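Long-range contacts in cytolethal distending toxin protein C (Haemophilus ducreyi, PDB 1SR4), which forms, together with CdtA and the nuclease subunit CdtB, the tripartite cytolethal distending toxin and, as a lectin-like subunit, probably helps bind carbohydrate on target cells: residues Ile20-Leu25 with Tyr142-Leu147; Thr27-Lys32 with His119-Leu124; Thr64-Lys69 with Phe95-Thr100; Gly113-Ser118 with Glu127-Ser132. All coordinates share one frame; numbering follows the deposited sequence.

Contact 1 (Ile20-Leu25 with Tyr142-Leu147)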
loop_
_atom_site.group_PDB
_atom_site.type_symbol
_atom_site.label_atom_id
_atom_site.label_comp_id
_atom_site.label_asym_id
_atom_site.label_seq_id
_atom_site.Cartn_x
_atom_site.Cartn_y
_atom_site.Cartn_z
ATOM N N ILE C 20 3.813 13.674 -2.724
ATOM C CA ILE C 20 4.947 12.753 -2.762
ATOM C C ILE C 20 6.256 13.507 -2.973
ATOM O O ILE C 20 6.263 14.723 -3.235
ATOM C CB ILE C 20 4.865 11.794 -3.983
ATOM C CG1 ILE C 20 5.049 12.626 -5.262
ATOM C CG2 ILE C 20 3.517 11.051 -4.017
ATOM C CD1 ILE C 20 5.264 11.823 -6.546
ATOM N N SER C 21 7.360 12.778 -2.834
ATOM C CA SER C 21 8.662 13.304 -3.190
ATOM C C SER C 21 9.084 12.211 -4.183
ATOM O O SER C 21 8.782 11.036 -3.977
ATOM C CB SER C 21 9.638 13.390 -2.016
ATOM O OG SER C 21 9.570 14.676 -1.403
ATOM N N LEU C 22 9.727 12.612 -5.270
ATOM C CA LEU C 22 10.169 11.684 -6.302
ATOM C C LEU C 22 11.678 11.575 -6.188
ATOM O O LEU C 22 12.378 12.564 -6.377
ATOM C CB LEU C 22 9.773 12.244 -7.671
ATOM C CG LEU C 22 10.041 11.424 -8.936
ATOM C CD1 LEU C 22 9.354 10.063 -8.854
ATOM C CD2 LEU C 22 9.506 12.211 -10.139
ATOM N N ARG C 23 12.174 10.375 -5.887
ATOM C CA ARG C 23 13.601 10.164 -5.711
ATOM C C ARG C 23 14.206 9.096 -6.623
ATOM O O ARG C 23 13.617 8.047 -6.846
ATOM C CB ARG C 23 13.912 9.742 -4.262
ATOM C CG ARG C 23 13.586 10.756 -3.175
ATOM C CD ARG C 23 13.877 10.157 -1.809
ATOM N NE ARG C 23 13.510 11.031 -0.700
ATOM C CZ ARG C 23 14.370 11.773 -0.002
ATOM N NH1 ARG C 23 15.669 11.753 -0.295
ATOM N NH2 ARG C 23 13.931 12.534 1.000
ATOM N N SER C 24 15.397 9.367 -7.126
ATOM C CA SER C 24 16.110 8.384 -7.937
ATOM C C SER C 24 16.566 7.332 -6.933
ATOM O O SER C 24 17.069 7.687 -5.866
ATOM C CB SER C 24 17.356 9.014 -8.565
ATOM O OG SER C 24 18.282 8.004 -8.939
ATOM N N LEU C 25 16.412 6.054 -7.247
ATOM C CA LEU C 25 16.860 5.046 -6.299
ATOM C C LEU C 25 18.370 4.904 -6.330
ATOM O O LEU C 25 18.962 4.271 -5.455
ATOM C CB LEU C 25 16.204 3.696 -6.569
ATOM C CG LEU C 25 14.696 3.702 -6.320
ATOM C CD1 LEU C 25 14.219 2.252 -6.222
ATOM C CD2 LEU C 25 14.375 4.456 -5.018
ATOM N N TYR C 142 17.593 3.648 -13.698
ATOM C CA TYR C 142 16.286 3.765 -14.347
ATOM C C TYR C 142 15.135 3.741 -13.367
ATOM O O TYR C 142 13.991 3.911 -13.768
ATOM C CB TYR C 142 16.059 2.575 -15.287
ATOM C CG TYR C 142 16.942 2.554 -16.492
ATOM C CD1 TYR C 142 16.456 2.951 -17.731
ATOM C CD2 TYR C 142 18.272 2.178 -16.386
ATOM C CE1 TYR C 142 17.281 2.981 -18.851
ATOM C CE2 TYR C 142 19.110 2.200 -17.491
ATOM C CZ TYR C 142 18.606 2.604 -18.719
ATOM O OH TYR C 142 19.427 2.627 -19.814
ATOM N N GLN C 143 15.445 3.511 -12.093
ATOM C CA GLN C 143 14.437 3.356 -11.056
ATOM C C GLN C 143 14.146 4.564 -10.204
ATOM O O GLN C 143 15.050 5.277 -9.792
ATOM C CB GLN C 143 14.842 2.204 -10.148
ATOM C CG GLN C 143 15.076 0.870 -10.875
ATOM C CD GLN C 143 15.424 -0.218 -9.888
ATOM O OE1 GLN C 143 14.881 -0.251 -8.780
ATOM N NE2 GLN C 143 16.313 -1.127 -10.280
ATOM N N TRP C 144 12.866 4.741 -9.906
ATOM C CA TRP C 144 12.383 5.859 -9.120
ATOM C C TRP C 144 11.493 5.438 -7.957
ATOM O O TRP C 144 10.706 4.495 -8.068
ATOM C CB TRP C 144 11.603 6.791 -10.046
ATOM C CG TRP C 144 12.505 7.322 -11.110
ATOM C CD1 TRP C 144 12.821 6.732 -12.301
ATOM C CD2 TRP C 144 13.347 8.466 -10.991
ATOM N NE1 TRP C 144 13.826 7.441 -12.928
ATOM C CE2 TRP C 144 14.167 8.508 -12.143
ATOM C CE3 TRP C 144 13.494 9.460 -10.014
ATOM C CZ2 TRP C 144 15.127 9.512 -12.345
ATOM C CZ3 TRP C 144 14.449 10.453 -10.210
ATOM C CH2 TRP C 144 15.253 10.470 -11.367
ATOM N N GLY C 145 11.612 6.148 -6.845
ATOM C CA GLY C 145 10.759 5.851 -5.708
ATOM C C GLY C 145 9.719 6.952 -5.596
ATOM O O GLY C 145 10.068 8.131 -5.638
ATOM N N ILE C 146 8.444 6.581 -5.518
ATOM C CA ILE C 146 7.361 7.556 -5.349
ATOM C C ILE C 146 7.153 7.415 -3.846
ATOM O O ILE C 146 6.470 6.504 -3.388
ATOM C CB ILE C 146 6.085 7.136 -6.127
ATOM C CG1 ILE C 146 6.286 7.320 -7.640
ATOM C CG2 ILE C 146 4.908 8.055 -5.757
ATOM C CD1 ILE C 146 7.472 6.607 -8.194
ATOM N N LEU C 147 7.756 8.324 -3.095
ATOM C CA LEU C 147 7.774 8.236 -1.637
ATOM C C LEU C 147 7.108 9.359 -0.854
ATOM O O LEU C 147 6.686 10.365 -1.423
ATOM C CB LEU C 147 9.249 8.123 -1.199
ATOM C CG LEU C 147 10.011 6.906 -1.764
ATOM C CD1 LEU C 147 11.520 7.104 -1.686
ATOM C CD2 LEU C 147 9.610 5.659 -0.986
HETATM O O HOH W 1 17.074 6.741 -10.954
#
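Leu147, Trp144 and Leu25 carry this antiparallel pairing of the first and last strands of the CdtC beta-trefoil: 144-147 pairs with 19-24, which pairs on with 46-50. At one end Ser21 and Leu147 form a hydrogen-bonded pair, with Ser21 N 2.9 Å from Leu147 O. From there Leu147 sends its side chain to the same face as Arg23; its CD1 meets Arg23 CD at 3.9 Å, the two chains crossing at about a right angle. Met64 of the CdtA subunit packs on both, while the Arg23 guanidinium bonds to Ala28 O and to Gln66 O of CdtA.

Trp144 leaves on the other face, alongside Leu22 and Ile146. With CG anti to its own carbonyl carbon (chi1 -62°), the indole swings back over the 20-24 strand. Ser24 CA and CB cover one face of it, CB sitting 4.0 Å from the centroid of the six-membered ring in a CH-pi contact. NE1 of the indole gives its hydrogen bond to Ile116 O.

Leu25, just past the strand, keeps the register with a nearly straight bond from its N to Gln143 O, the donor standing above the carbonyl plane. Its two methyls divide the work: CD1 meets Gln143 CB at 4.0 Å, and CD2 lies 3.7 Å from Gly145 N, against a residue without a side chain. Ser24 OG, which also pairs with Leu26 N, is 2.7 Å from a water that also lies 2.8 Å from Gln143 O.

Contact 2 (Thr27-Lys32 with His119-Leu124)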
loop_
_atom_site.group_PDB
_atom_site.type_symbol
_atom_site.label_atom_id
_atom_site.label_comp_id
_atom_site.label_asym_id
_atom_site.label_seq_id
_atom_site.Cartn_x
_atom_site.Cartn_y
_atom_site.Cartn_z
ATOM N N THR C 27 20.600 7.811 -6.768
ATOM C CA THR C 27 21.147 8.945 -6.013
ATOM C C THR C 27 20.396 9.251 -4.712
ATOM O O THR C 27 20.944 9.904 -3.819
ATOM C CB THR C 27 21.118 10.253 -6.831
ATOM O OG1 THR C 27 19.760 10.706 -6.948
ATOM C CG2 THR C 27 21.721 10.034 -8.236
ATOM N N ALA C 28 19.145 8.802 -4.625
ATOM C CA ALA C 28 18.289 9.065 -3.458
ATOM C C ALA C 28 17.928 10.550 -3.347
ATOM O O ALA C 28 17.307 10.969 -2.372
ATOM C CB ALA C 28 18.965 8.610 -2.161
ATOM N N GLN C 29 18.323 11.356 -4.330
ATOM C CA GLN C 29 18.004 12.787 -4.278
ATOM C C GLN C 29 16.586 13.066 -4.779
ATOM O O GLN C 29 16.156 12.518 -5.787
ATOM C CB GLN C 29 18.981 13.589 -5.146
ATOM C CG GLN C 29 20.439 13.488 -4.719
ATOM C CD GLN C 29 21.346 14.304 -5.615
ATOM O OE1 GLN C 29 21.305 14.183 -6.841
ATOM N NE2 GLN C 29 22.179 15.138 -5.008
ATOM N N PRO C 30 15.829 13.907 -4.070
ATOM C CA PRO C 30 14.479 14.171 -4.576
ATOM C C PRO C 30 14.547 15.157 -5.755
ATOM O O PRO C 30 15.409 16.047 -5.781
ATOM C CB PRO C 30 13.763 14.770 -3.367
ATOM C CG PRO C 30 14.870 15.445 -2.613
ATOM C CD PRO C 30 16.034 14.494 -2.732
ATOM N N VAL C 31 13.670 14.972 -6.740
ATOM C CA VAL C 31 13.618 15.870 -7.889
ATOM C C VAL C 31 12.994 17.129 -7.303
ATOM O O VAL C 31 11.986 17.050 -6.592
ATOM C CB VAL C 31 12.724 15.294 -9.010
ATOM C CG1 VAL C 31 12.624 16.276 -10.166
ATOM C CG2 VAL C 31 13.316 13.956 -9.506
ATOM N N LYS C 32 13.601 18.282 -7.561
ATOM C CA LYS C 32 13.098 19.533 -7.001
ATOM C C LYS C 32 12.440 20.460 -8.011
ATOM O O LYS C 32 12.661 20.343 -9.218
ATOM C CB LYS C 32 14.240 20.296 -6.325
ATOM C CG LYS C 32 14.754 19.685 -5.019
ATOM C CD LYS C 32 15.804 20.620 -4.420
ATOM C CE LYS C 32 16.162 20.268 -2.982
ATOM N NZ LYS C 32 17.057 21.317 -2.395
ATOM N N HIS C 119 22.103 8.663 -13.499
ATOM C CA HIS C 119 23.291 7.835 -13.253
ATOM C C HIS C 119 24.287 8.426 -12.272
ATOM O O HIS C 119 25.303 7.799 -11.962
ATOM C CB HIS C 119 24.052 7.601 -14.567
ATOM C CG HIS C 119 23.371 6.666 -15.513
ATOM N ND1 HIS C 119 22.427 7.084 -16.429
ATOM C CD2 HIS C 119 23.507 5.332 -15.694
ATOM C CE1 HIS C 119 22.014 6.046 -17.135
ATOM N NE2 HIS C 119 22.653 4.971 -16.709
ATOM N N ASP C 120 24.024 9.631 -11.793
ATOM C CA ASP C 120 24.972 10.275 -10.897
ATOM C C ASP C 120 24.355 11.537 -10.308
ATOM O O ASP C 120 23.258 11.943 -10.717
ATOM C CB ASP C 120 26.247 10.600 -11.693
ATOM C CG ASP C 120 27.378 11.148 -10.823
ATOM O OD1 ASP C 120 27.517 10.739 -9.645
ATOM O OD2 ASP C 120 28.155 11.981 -11.340
ATOM N N PHE C 121 25.050 12.143 -9.345
ATOM C CA PHE C 121 24.580 13.367 -8.693
ATOM C C PHE C 121 24.059 14.399 -9.677
ATOM O O PHE C 121 24.689 14.680 -10.694
ATOM C CB PHE C 121 25.709 14.043 -7.892
ATOM C CG PHE C 121 26.138 13.286 -6.672
ATOM C CD1 PHE C 121 25.406 13.382 -5.488
ATOM C CD2 PHE C 121 27.274 12.478 -6.697
ATOM C CE1 PHE C 121 25.796 12.688 -4.348
ATOM C CE2 PHE C 121 27.678 11.774 -5.556
ATOM C CZ PHE C 121 26.933 11.883 -4.383
ATOM N N ASP C 122 22.899 14.959 -9.367
ATOM C CA ASP C 122 22.331 16.001 -10.190
ATOM C C ASP C 122 22.348 15.737 -11.714
ATOM O O ASP C 122 22.427 16.670 -12.516
ATOM C CB ASP C 122 23.049 17.300 -9.805
ATOM C CG ASP C 122 23.081 17.501 -8.280
ATOM O OD1 ASP C 122 21.996 17.674 -7.683
ATOM O OD2 ASP C 122 24.168 17.462 -7.664
ATOM N N ASP C 123 22.266 14.458 -12.090
ATOM C CA ASP C 123 22.208 14.023 -13.493
ATOM C C ASP C 123 20.759 13.583 -13.704
ATOM O O ASP C 123 20.236 12.775 -12.944
ATOM C CB ASP C 123 23.134 12.819 -13.746
ATOM C CG ASP C 123 22.860 12.125 -15.092
ATOM O OD1 ASP C 123 23.127 12.733 -16.148
ATOM O OD2 ASP C 123 22.375 10.967 -15.101
ATOM N N LEU C 124 20.104 14.122 -14.717
ATOM C CA LEU C 124 18.722 13.762 -14.975
ATOM C C LEU C 124 18.459 13.933 -16.453
ATOM O O LEU C 124 18.494 15.045 -16.965
ATOM C CB LEU C 124 17.777 14.665 -14.176
ATOM C CG LEU C 124 16.299 14.263 -14.125
ATOM C CD1 LEU C 124 16.165 12.949 -13.375
ATOM C CD2 LEU C 124 15.475 15.338 -13.416
HETATM O O HOH W 2 24.420 17.550 -4.649
#
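Gln29 and Asp122 join the two loops at the surface. The Gln29 side chain runs out extended beyond CG, and its OE1 takes the N-H of Asp122 at 3.1 Å in an almost straight bond (175°), arriving in the carbonyl plane on a lone pair. That helps set the rotation of the amide, and NE2 sits at the edge of the Phe121 ring, near its plane, 3.7 Å from Phe121 CD1. Amide and ring are close to perpendicular, 81° apart, and this is an edge approach, with the amide away from the ring face. The Asp122 carboxylate crosses the glutamine at about a right angle. A water ties the two ends, donating to Asp122 OD2 and accepting a long, weak bond from Gln29 NE2.

Deeper in, Thr27 directs CG2 to Asp120 O at 3.5 Å. Its OG1, placed between backbone N and carbonyl carbon (chi1 72°), accepts from Gln29 N at 3.1 Å and closes an ST turn, which helps set the start of the glutamine. Val31 CG1 and Leu124 CD2 touch loosely at 4.4 Å, and both residues also rest on Trp144. Tyr89 of the CdtA subunit packs on Phe121. The donating loop is a type II beta turn from Asp120 to Asp123, whose third residue offers its N-H outward: a side-chain-to-turn tie between connecting loops of the beta-trefoil.

Contact 3 (Thr64-Lys69 with Phe95-Thr100)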
loop_
_atom_site.group_PDB
_atom_site.type_symbol
_atom_site.label_atom_id
_atom_site.label_comp_id
_atom_site.label_asym_id
_atom_site.label_seq_id
_atom_site.Cartn_x
_atom_site.Cartn_y
_atom_site.Cartn_z
ATOM N N THR C 64 0.820 4.073 -16.468
ATOM C CA THR C 64 -0.192 5.043 -16.040
ATOM C C THR C 64 0.287 6.463 -16.323
ATOM O O THR C 64 1.330 6.882 -15.829
ATOM C CB THR C 64 -0.462 4.926 -14.526
ATOM O OG1 THR C 64 -0.925 3.602 -14.230
ATOM C CG2 THR C 64 -1.496 5.970 -14.077
ATOM N N LEU C 65 -0.483 7.213 -17.098
ATOM C CA LEU C 65 -0.089 8.575 -17.442
ATOM C C LEU C 65 -0.355 9.529 -16.287
ATOM O O LEU C 65 -1.439 9.525 -15.706
ATOM C CB LEU C 65 -0.828 9.030 -18.715
ATOM C CG LEU C 65 -0.584 8.121 -19.931
ATOM C CD1 LEU C 65 -1.223 8.749 -21.164
ATOM C CD2 LEU C 65 0.915 7.920 -20.172
ATOM N N VAL C 66 0.651 10.330 -15.943
ATOM C CA VAL C 66 0.533 11.281 -14.846
ATOM C C VAL C 66 1.300 12.570 -15.111
ATOM O O VAL C 66 1.974 12.730 -16.128
ATOM C CB VAL C 66 1.107 10.709 -13.503
ATOM C CG1 VAL C 66 0.460 9.361 -13.161
ATOM C CG2 VAL C 66 2.635 10.569 -13.605
ATOM N N GLN C 67 1.165 13.494 -14.172
ATOM C CA GLN C 67 1.905 14.740 -14.207
ATOM C C GLN C 67 2.344 14.922 -12.760
ATOM O O GLN C 67 1.676 14.447 -11.847
ATOM C CB GLN C 67 1.022 15.916 -14.629
ATOM C CG GLN C 67 0.564 15.885 -16.083
ATOM C CD GLN C 67 -0.360 17.049 -16.398
ATOM O OE1 GLN C 67 -1.393 17.210 -15.755
ATOM N NE2 GLN C 67 0.015 17.870 -17.380
ATOM N N PHE C 68 3.473 15.586 -12.558
ATOM C CA PHE C 68 3.961 15.866 -11.219
ATOM C C PHE C 68 3.748 17.374 -11.097
ATOM O O PHE C 68 4.437 18.162 -11.745
ATOM C CB PHE C 68 5.439 15.491 -11.110
ATOM C CG PHE C 68 5.709 14.036 -11.408
ATOM C CD1 PHE C 68 5.282 13.042 -10.535
ATOM C CD2 PHE C 68 6.326 13.657 -12.600
ATOM C CE1 PHE C 68 5.461 11.686 -10.848
ATOM C CE2 PHE C 68 6.506 12.307 -12.915
ATOM C CZ PHE C 68 6.073 11.326 -12.040
ATOM N N LYS C 69 2.783 17.762 -10.268
ATOM C CA LYS C 69 2.421 19.164 -10.083
ATOM C C LYS C 69 2.983 19.827 -8.835
ATOM O O LYS C 69 3.050 19.229 -7.760
ATOM C CB LYS C 69 0.890 19.282 -10.076
ATOM C CG LYS C 69 0.339 20.693 -9.885
ATOM C CD LYS C 69 -1.177 20.646 -9.698
ATOM C CE LYS C 69 -1.744 22.003 -9.258
ATOM N NZ LYS C 69 -1.075 22.494 -8.015
ATOM N N PHE C 95 3.941 12.266 -17.992
ATOM C CA PHE C 95 4.873 11.155 -17.891
ATOM C C PHE C 95 4.116 9.856 -17.691
ATOM O O PHE C 95 2.897 9.862 -17.534
ATOM C CB PHE C 95 5.911 11.435 -16.802
ATOM C CG PHE C 95 6.880 12.509 -17.201
ATOM C CD1 PHE C 95 8.007 12.202 -17.974
ATOM C CD2 PHE C 95 6.605 13.844 -16.926
ATOM C CE1 PHE C 95 8.836 13.206 -18.474
ATOM C CE2 PHE C 95 7.430 14.863 -17.423
ATOM C CZ PHE C 95 8.552 14.537 -18.204
ATOM N N ASN C 96 4.846 8.752 -17.670
ATOM C CA ASN C 96 4.233 7.433 -17.656
ATOM C C ASN C 96 4.848 6.475 -16.629
ATOM O O ASN C 96 5.992 6.064 -16.783
ATOM C CB ASN C 96 4.399 6.923 -19.097
ATOM C CG ASN C 96 3.783 5.571 -19.351
ATOM O OD1 ASN C 96 3.011 5.051 -18.551
ATOM N ND2 ASN C 96 4.119 4.995 -20.501
ATOM N N LEU C 97 4.077 6.110 -15.603
ATOM C CA LEU C 97 4.560 5.210 -14.551
ATOM C C LEU C 97 4.468 3.745 -14.969
ATOM O O LEU C 97 3.403 3.249 -15.299
ATOM C CB LEU C 97 3.760 5.405 -13.249
ATOM C CG LEU C 97 3.639 6.827 -12.667
ATOM C CD1 LEU C 97 2.939 6.793 -11.296
ATOM C CD2 LEU C 97 5.033 7.447 -12.525
ATOM N N ILE C 98 5.607 3.068 -14.921
ATOM C CA ILE C 98 5.738 1.652 -15.279
ATOM C C ILE C 98 6.056 0.893 -13.976
ATOM O O ILE C 98 7.120 1.087 -13.397
ATOM C CB ILE C 98 6.940 1.433 -16.260
ATOM C CG1 ILE C 98 6.730 2.215 -17.568
ATOM C CG2 ILE C 98 7.165 -0.066 -16.504
ATOM C CD1 ILE C 98 5.405 1.928 -18.304
ATOM N N PRO C 99 5.145 0.031 -13.507
ATOM C CA PRO C 99 5.401 -0.721 -12.274
ATOM C C PRO C 99 6.447 -1.818 -12.495
ATOM O O PRO C 99 6.679 -2.249 -13.627
ATOM C CB PRO C 99 4.023 -1.297 -11.914
ATOM C CG PRO C 99 3.403 -1.551 -13.260
ATOM C CD PRO C 99 3.834 -0.320 -14.093
ATOM N N THR C 100 7.065 -2.265 -11.403
ATOM C CA THR C 100 8.094 -3.309 -11.453
ATOM C C THR C 100 7.856 -4.335 -10.346
ATOM O O THR C 100 6.984 -4.141 -9.486
ATOM C CB THR C 100 9.503 -2.734 -11.217
ATOM O OG1 THR C 100 9.624 -2.324 -9.852
ATOM C CG2 THR C 100 9.767 -1.556 -12.124
HETATM O O HOH W 3 1.210 2.012 -13.764
#
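Thr64 with Leu97 and Val66 with Phe95 are the hydrogen-bonded pairs of these antiparallel strands. Each pair is joined by two backbone bonds, from Val66 N to Phe95 O at 2.8 Å and from Phe95 N to Val66 O at 2.7 Å in the second. On the face of Val66, Leu97 lies at the centre: its CG meets Val66 CG2 at 4.0 Å, and its CD2 comes to the edge of the Phe68 ring, near its plane, 4.0 Å from CZ. Phe68 CE2 also reaches Phe95 CB, the two aromatic side chains crossing at about a right angle. On the other face Leu65 CD2 lies 3.8 Å from Asn96 CB, and Asn96 ND2 is bound by Arg60 O.

One shell out, Trp46 and Leu48 of the next strand and Phe77 pack on Phe68, while Phe77 and Ile107 meet Phe95. The CdtB subunit packs on Thr64 and Leu97 through Glu20 and Ile25. A water beside Thr64 OG1, 2.7 Å away, donates to Leu97 O, giving that carbonyl a second donor besides Thr64 N. The four backbone bonds set the register, and hydrocarbon side chains fill the Val66 face: a buried contact of the beta-trefoil, covered partly by the CdtB subunit and held by strand pairing and apolar packing.

Contact 4 (Gly113-Ser118 with Glu127-Ser132)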
loop_
_atom_site.group_PDB
_atom_site.type_symbol
_atom_site.label_atom_id
_atom_site.label_comp_id
_atom_site.label_asym_id
_atom_site.label_seq_id
_atom_site.Cartn_x
_atom_site.Cartn_y
_atom_site.Cartn_z
ATOM N N GLY C 113 8.157 8.162 -25.400
ATOM C CA GLY C 113 8.340 6.816 -24.902
ATOM C C GLY C 113 9.773 6.591 -24.441
ATOM O O GLY C 113 10.235 5.454 -24.393
ATOM N N PHE C 114 10.486 7.672 -24.122
ATOM C CA PHE C 114 11.865 7.582 -23.627
ATOM C C PHE C 114 11.785 7.389 -22.104
ATOM O O PHE C 114 10.747 7.664 -21.504
ATOM C CB PHE C 114 12.642 8.873 -23.897
ATOM C CG PHE C 114 13.100 9.052 -25.326
ATOM C CD1 PHE C 114 12.662 8.217 -26.340
ATOM C CD2 PHE C 114 13.958 10.098 -25.652
ATOM C CE1 PHE C 114 13.061 8.423 -27.659
ATOM C CE2 PHE C 114 14.364 10.314 -26.968
ATOM C CZ PHE C 114 13.912 9.472 -27.971
ATOM N N CYS C 115 12.884 6.952 -21.487
ATOM C CA CYS C 115 12.932 6.718 -20.037
ATOM C C CYS C 115 13.715 7.803 -19.296
ATOM O O CYS C 115 14.731 8.287 -19.780
ATOM C CB CYS C 115 13.618 5.378 -19.731
ATOM S SG CYS C 115 12.762 3.835 -20.189
ATOM N N ILE C 116 13.256 8.172 -18.104
ATOM C CA ILE C 116 13.963 9.157 -17.300
ATOM C C ILE C 116 14.999 8.379 -16.501
ATOM O O ILE C 116 14.666 7.409 -15.823
ATOM C CB ILE C 116 13.017 9.865 -16.295
ATOM C CG1 ILE C 116 11.957 10.660 -17.057
ATOM C CG2 ILE C 116 13.831 10.763 -15.349
ATOM C CD1 ILE C 116 11.030 11.475 -16.145
ATOM N N THR C 117 16.252 8.800 -16.568
ATOM C CA THR C 117 17.309 8.101 -15.839
ATOM C C THR C 117 18.166 9.089 -15.055
ATOM O O THR C 117 18.160 10.293 -15.333
ATOM C CB THR C 117 18.261 7.344 -16.800
ATOM O OG1 THR C 117 18.902 8.288 -17.671
ATOM C CG2 THR C 117 17.501 6.325 -17.626
ATOM N N SER C 118 18.876 8.575 -14.058
ATOM C CA SER C 118 19.791 9.389 -13.270
ATOM C C SER C 118 20.943 8.463 -12.880
ATOM O O SER C 118 20.773 7.588 -12.035
ATOM C CB SER C 118 19.115 9.931 -12.018
ATOM O OG SER C 118 20.012 10.770 -11.311
ATOM N N GLU C 127 16.241 9.485 -21.952
ATOM C CA GLU C 127 16.920 8.771 -23.034
ATOM C C GLU C 127 16.176 7.579 -23.615
ATOM O O GLU C 127 15.328 6.970 -22.957
ATOM C CB GLU C 127 18.289 8.299 -22.552
ATOM C CG GLU C 127 18.251 7.446 -21.297
ATOM C CD GLU C 127 19.643 7.009 -20.831
ATOM O OE1 GLU C 127 20.347 6.312 -21.597
ATOM O OE2 GLU C 127 20.033 7.356 -19.696
ATOM N N PRO C 128 16.506 7.218 -24.863
ATOM C CA PRO C 128 15.865 6.084 -25.532
ATOM C C PRO C 128 16.082 4.830 -24.700
ATOM O O PRO C 128 17.165 4.612 -24.169
ATOM C CB PRO C 128 16.610 6.002 -26.867
ATOM C CG PRO C 128 17.071 7.406 -27.099
ATOM C CD PRO C 128 17.523 7.834 -25.734
ATOM N N CYS C 129 15.055 4.007 -24.568
ATOM C CA CYS C 129 15.214 2.782 -23.814
ATOM C C CYS C 129 14.588 1.616 -24.552
ATOM O O CYS C 129 14.066 0.697 -23.930
ATOM C CB CYS C 129 14.633 2.921 -22.387
ATOM S SG CYS C 129 12.988 3.704 -22.220
ATOM N N GLY C 130 14.657 1.666 -25.885
ATOM C CA GLY C 130 14.129 0.601 -26.717
ATOM C C GLY C 130 12.627 0.617 -26.889
ATOM O O GLY C 130 11.973 1.654 -26.736
ATOM N N GLY C 131 12.073 -0.540 -27.232
ATOM C CA GLY C 131 10.634 -0.643 -27.394
ATOM C C GLY C 131 10.011 -0.921 -26.033
ATOM O O GLY C 131 10.511 -0.454 -25.011
ATOM N N SER C 132 8.924 -1.676 -26.006
ATOM C CA SER C 132 8.261 -1.984 -24.744
ATOM C C SER C 132 9.254 -2.449 -23.675
ATOM O O SER C 132 10.171 -3.237 -23.952
ATOM C CB SER C 132 7.208 -3.075 -24.956
ATOM O OG SER C 132 6.573 -3.405 -23.736
HETATM O O HOH W 4 12.521 4.239 -25.723
HETATM O O HOH W 5 9.083 3.396 -26.448
#
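Glu127 and Cys115 face each other as a hydrogen-bonded antiparallel pair, Cys115 N to Glu127 O and Glu127 N to Cys115 O both at 2.9 Å. The Glu127 side chain starts with CG wedged between its backbone N and carbonyl carbon (chi1 56°), then runs extended to carry the carboxylate across Thr117. The hydroxyl OG1 of Thr117 donates to OE2; the modelled separation is very short, and its exact value is doubtful. Thr117 CG2 also lies beside the acid's chain, 3.9 Å from Glu127 CG.

Pro128 comes next and places its CG over the Phe114 ring. CG stands 4.0 Å from the centroid of the phenyl ring and 18° off its normal, a CH-pi contact offset toward the rim, with the two side chains pointing the same way. Phe114 CB lies 3.4 Å from Glu127 O.

Cys129 turns inward, and its SG is covalently joined to Cys115 SG at 2.0 Å. The torsion about the S-S bond, 84°, is near the relaxed right angle, and Lys108 of strand 105-109 lies against both cysteines. Cys129 N gives its hydrogen to a water that in turn donates to Gly113 O and, at 2.8 Å, to Gly130 O, bridging the two segments where direct pairing has ended. Together the backbone pair and the cystine make a disulfide-closed beta hairpin, 115-117 with 125-127, in the ricin-like beta-trefoil.

Contact 1 closes the longest loop of the four, pairing the first and last strands, and the other three lie nested inside it. Contact 3 joins two strands further along the same six-stranded sheet, its centre about 11 Å away; Phe68 packs on Leu22 and Ile20 to connect them. Contacts 2 and 4 cross along the chain, since 119-124 is the loop of the 115-117/125-127 hairpin, and they touch through Ser118 OG and Asp123 O. Contacts 3 and 4 meet where Phe95 packs on Ile116. Contacts 2 and 3 do not touch, with nearest atoms about 7 Å apart. The set thus ties the first and last strands, the sheet and the 115-117/125-127 hairpin into one compact trefoil.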